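YopX protein domain-containing protein (Enterococcus faecalis, PDB 2OX7) is of unknown function and belongs to the YopX family, with a fold rich in antiparallel beta strands and little helix. Local coordinates at residues 20-25 with 36-41. Sequence-based numbering, arbitrary orientation.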
loop_
_atom_site.group_PDB
_atom_site.type_symbol
_atom_site.label_atom_id
_atom_site.label_comp_id
_atom_site.label_asym_id
_atom_site.label_seq_id
_atom_site.Cartn_x
_atom_site.Cartn_y
_atom_site.Cartn_z
ATOM N N ASN A 20 7.828 -27.699 0.899
ATOM C CA ASN A 20 8.839 -27.565 -0.119
ATOM C C ASN A 20 8.551 -28.374 -1.370
ATOM O O ASN A 20 9.409 -29.142 -1.843
ATOM C CB ASN A 20 10.222 -27.884 0.446
ATOM C CG ASN A 20 11.242 -26.832 0.087
ATOM O OD1 ASN A 20 12.287 -26.721 0.740
ATOM N ND2 ASN A 20 10.968 -26.064 -0.969
ATOM N N VAL A 21 7.355 -28.163 -1.914
ATOM C CA VAL A 21 6.877 -28.833 -3.146
ATOM C C VAL A 21 7.140 -27.986 -4.393
ATOM O O VAL A 21 7.314 -26.761 -4.295
ATOM C CB VAL A 21 5.351 -29.169 -3.094
ATOM C CG1 VAL A 21 4.977 -29.961 -1.830
ATOM C CG2 VAL A 21 4.451 -27.911 -3.227
ATOM N N THR A 22 7.147 -28.631 -5.565
ATOM C CA THR A 22 7.229 -27.901 -6.829
ATOM C C THR A 22 5.943 -28.111 -7.604
ATOM O O THR A 22 5.676 -29.213 -8.074
ATOM C CB THR A 22 8.434 -28.366 -7.677
ATOM O OG1 THR A 22 9.631 -28.238 -6.900
ATOM C CG2 THR A 22 8.576 -27.520 -8.938
ATOM N N PRO A 23 5.109 -27.065 -7.718
ATOM C CA PRO A 23 3.839 -27.209 -8.422
ATOM C C PRO A 23 4.038 -27.117 -9.934
ATOM O O PRO A 23 4.854 -26.321 -10.407
ATOM C CB PRO A 23 3.023 -26.017 -7.901
ATOM C CG PRO A 23 4.043 -24.970 -7.618
ATOM C CD PRO A 23 5.300 -25.690 -7.203
ATOM N N LEU A 24 3.334 -27.966 -10.691
ATOM C CA LEU A 24 3.491 -27.968 -12.150
ATOM C C LEU A 24 2.182 -27.557 -12.815
ATOM O O LEU A 24 1.137 -28.148 -12.551
ATOM C CB LEU A 24 3.967 -29.350 -12.662
ATOM C CG LEU A 24 5.456 -29.737 -12.568
ATOM C CD1 LEU A 24 6.025 -29.630 -11.174
ATOM C CD2 LEU A 24 5.672 -31.181 -13.072
ATOM N N PHE A 25 2.244 -26.527 -13.654
ATOM C CA PHE A 25 1.047 -25.982 -14.295
ATOM C C PHE A 25 1.090 -26.189 -15.794
ATOM O O PHE A 25 2.163 -26.193 -16.418
ATOM C CB PHE A 25 0.902 -24.480 -14.009
ATOM C CG PHE A 25 0.562 -24.182 -12.589
ATOM C CD1 PHE A 25 -0.735 -23.891 -12.219
ATOM C CD2 PHE A 25 1.541 -24.245 -11.606
ATOM C CE1 PHE A 25 -1.061 -23.639 -10.890
ATOM C CE2 PHE A 25 1.218 -24.003 -10.278
ATOM C CZ PHE A 25 -0.084 -23.712 -9.925
ATOM N N THR A 36 6.888 -33.627 -5.047
ATOM C CA THR A 36 7.168 -33.456 -3.630
ATOM C C THR A 36 8.639 -33.698 -3.273
ATOM O O THR A 36 9.141 -33.107 -2.307
ATOM C CB THR A 36 6.220 -34.296 -2.740
ATOM O OG1 THR A 36 6.170 -35.643 -3.230
ATOM C CG2 THR A 36 4.819 -33.731 -2.782
ATOM N N ASP A 37 9.323 -34.545 -4.051
ATOM C CA ASP A 37 10.775 -34.795 -3.913
ATOM C C ASP A 37 11.406 -35.011 -5.279
ATOM O O ASP A 37 10.813 -35.643 -6.149
ATOM C CB ASP A 37 11.091 -36.059 -3.075
ATOM C CG ASP A 37 10.517 -35.999 -1.691
ATOM O OD1 ASP A 37 11.282 -35.704 -0.741
ATOM O OD2 ASP A 37 9.293 -36.229 -1.556
ATOM N N PHE A 38 12.620 -34.515 -5.447
ATOM C CA PHE A 38 13.413 -34.809 -6.631
ATOM C C PHE A 38 14.896 -34.732 -6.290
ATOM O O PHE A 38 15.302 -34.077 -5.323
ATOM C CB PHE A 38 13.099 -33.821 -7.769
ATOM C CG PHE A 38 13.716 -32.477 -7.566
ATOM C CD1 PHE A 38 15.002 -32.219 -8.018
ATOM C CD2 PHE A 38 13.032 -31.482 -6.873
ATOM C CE1 PHE A 38 15.598 -30.982 -7.822
ATOM C CE2 PHE A 38 13.629 -30.234 -6.658
ATOM C CZ PHE A 38 14.908 -29.983 -7.133
ATOM N N GLN A 39 15.717 -35.382 -7.108
ATOM C CA GLN A 39 17.155 -35.138 -7.055
ATOM C C GLN A 39 17.708 -35.108 -8.465
ATOM O O GLN A 39 17.084 -35.627 -9.390
ATOM C CB GLN A 39 17.897 -36.152 -6.160
ATOM C CG GLN A 39 17.323 -37.575 -6.104
ATOM C CD GLN A 39 18.208 -38.522 -5.273
ATOM O OE1 GLN A 39 19.429 -38.566 -5.451
ATOM N NE2 GLN A 39 17.590 -39.281 -4.372
ATOM N N ILE A 40 18.853 -34.467 -8.634
ATOM C CA ILE A 40 19.513 -34.443 -9.927
ATOM C C ILE A 40 20.608 -35.529 -9.969
ATOM O O ILE A 40 21.426 -35.642 -9.047
ATOM C CB ILE A 40 20.065 -33.024 -10.262
ATOM C CG1 ILE A 40 18.997 -31.939 -10.019
ATOM C CG2 ILE A 40 20.585 -32.955 -11.686
ATOM C CD1 ILE A 40 17.631 -32.193 -10.675
ATOM N N LYS A 41 20.604 -36.317 -11.047
ATOM C CA LYS A 41 21.498 -37.469 -11.193
ATOM C C LYS A 41 22.209 -37.462 -12.542
ATOM O O LYS A 41 21.762 -36.789 -13.476
ATOM C CB LYS A 41 20.705 -38.766 -11.046
ATOM C CG LYS A 41 20.374 -39.123 -9.601
ATOM C CD LYS A 41 19.400 -40.288 -9.519
ATOM C CE LYS A 41 18.764 -40.373 -8.129
ATOM N NZ LYS A 41 19.730 -40.748 -7.048
HETATM O O HOH W 1 10.593 -31.469 -0.854
#
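V21 holds CG1 anti to its own carbonyl carbon (chi1 -53°); in T36, chi1 49° puts OG1 between the backbone N and the carbonyl carbon, which leaves CG2 anti to the latter, and the two methyls meet 3.9 Å apart, V21 CG1 against T36 CG2. The pair sits at the open end of the beta hairpin formed by strands 21-25 and 31-41, where the two strands part. The CA atoms of V21 and T36 are 4.7 Å from each other, yet no direct hydrogen bond joins 20-25 to 36-41. The regular pairing lies just inside, where T22 bonds to I35 through the backbone, while T36 makes its backbone hydrogen bond with S53 of the next strand, 46-56. V21 itself is buried: the chain turns a corner at N20, and V21 also packs on F7, A9 and I67 of the neighbouring three-stranded sheet, so the hairpin end is joined to that sheet. The CB of F38 points toward 20-25, and ring atom CE2 comes within 4.5 Å of T22 OG1, a loose and oblique approach. The same ring packs on F25 of the second subunit, which places the F38 side of the contact at the subunit interface. Where the backbones separate, a single water bridges them, donating one hydrogen to N20 O at 2.8 Å and the other to T36 O at 2.6 Å, between two carbonyl oxygens that stand 4.0 Å apart.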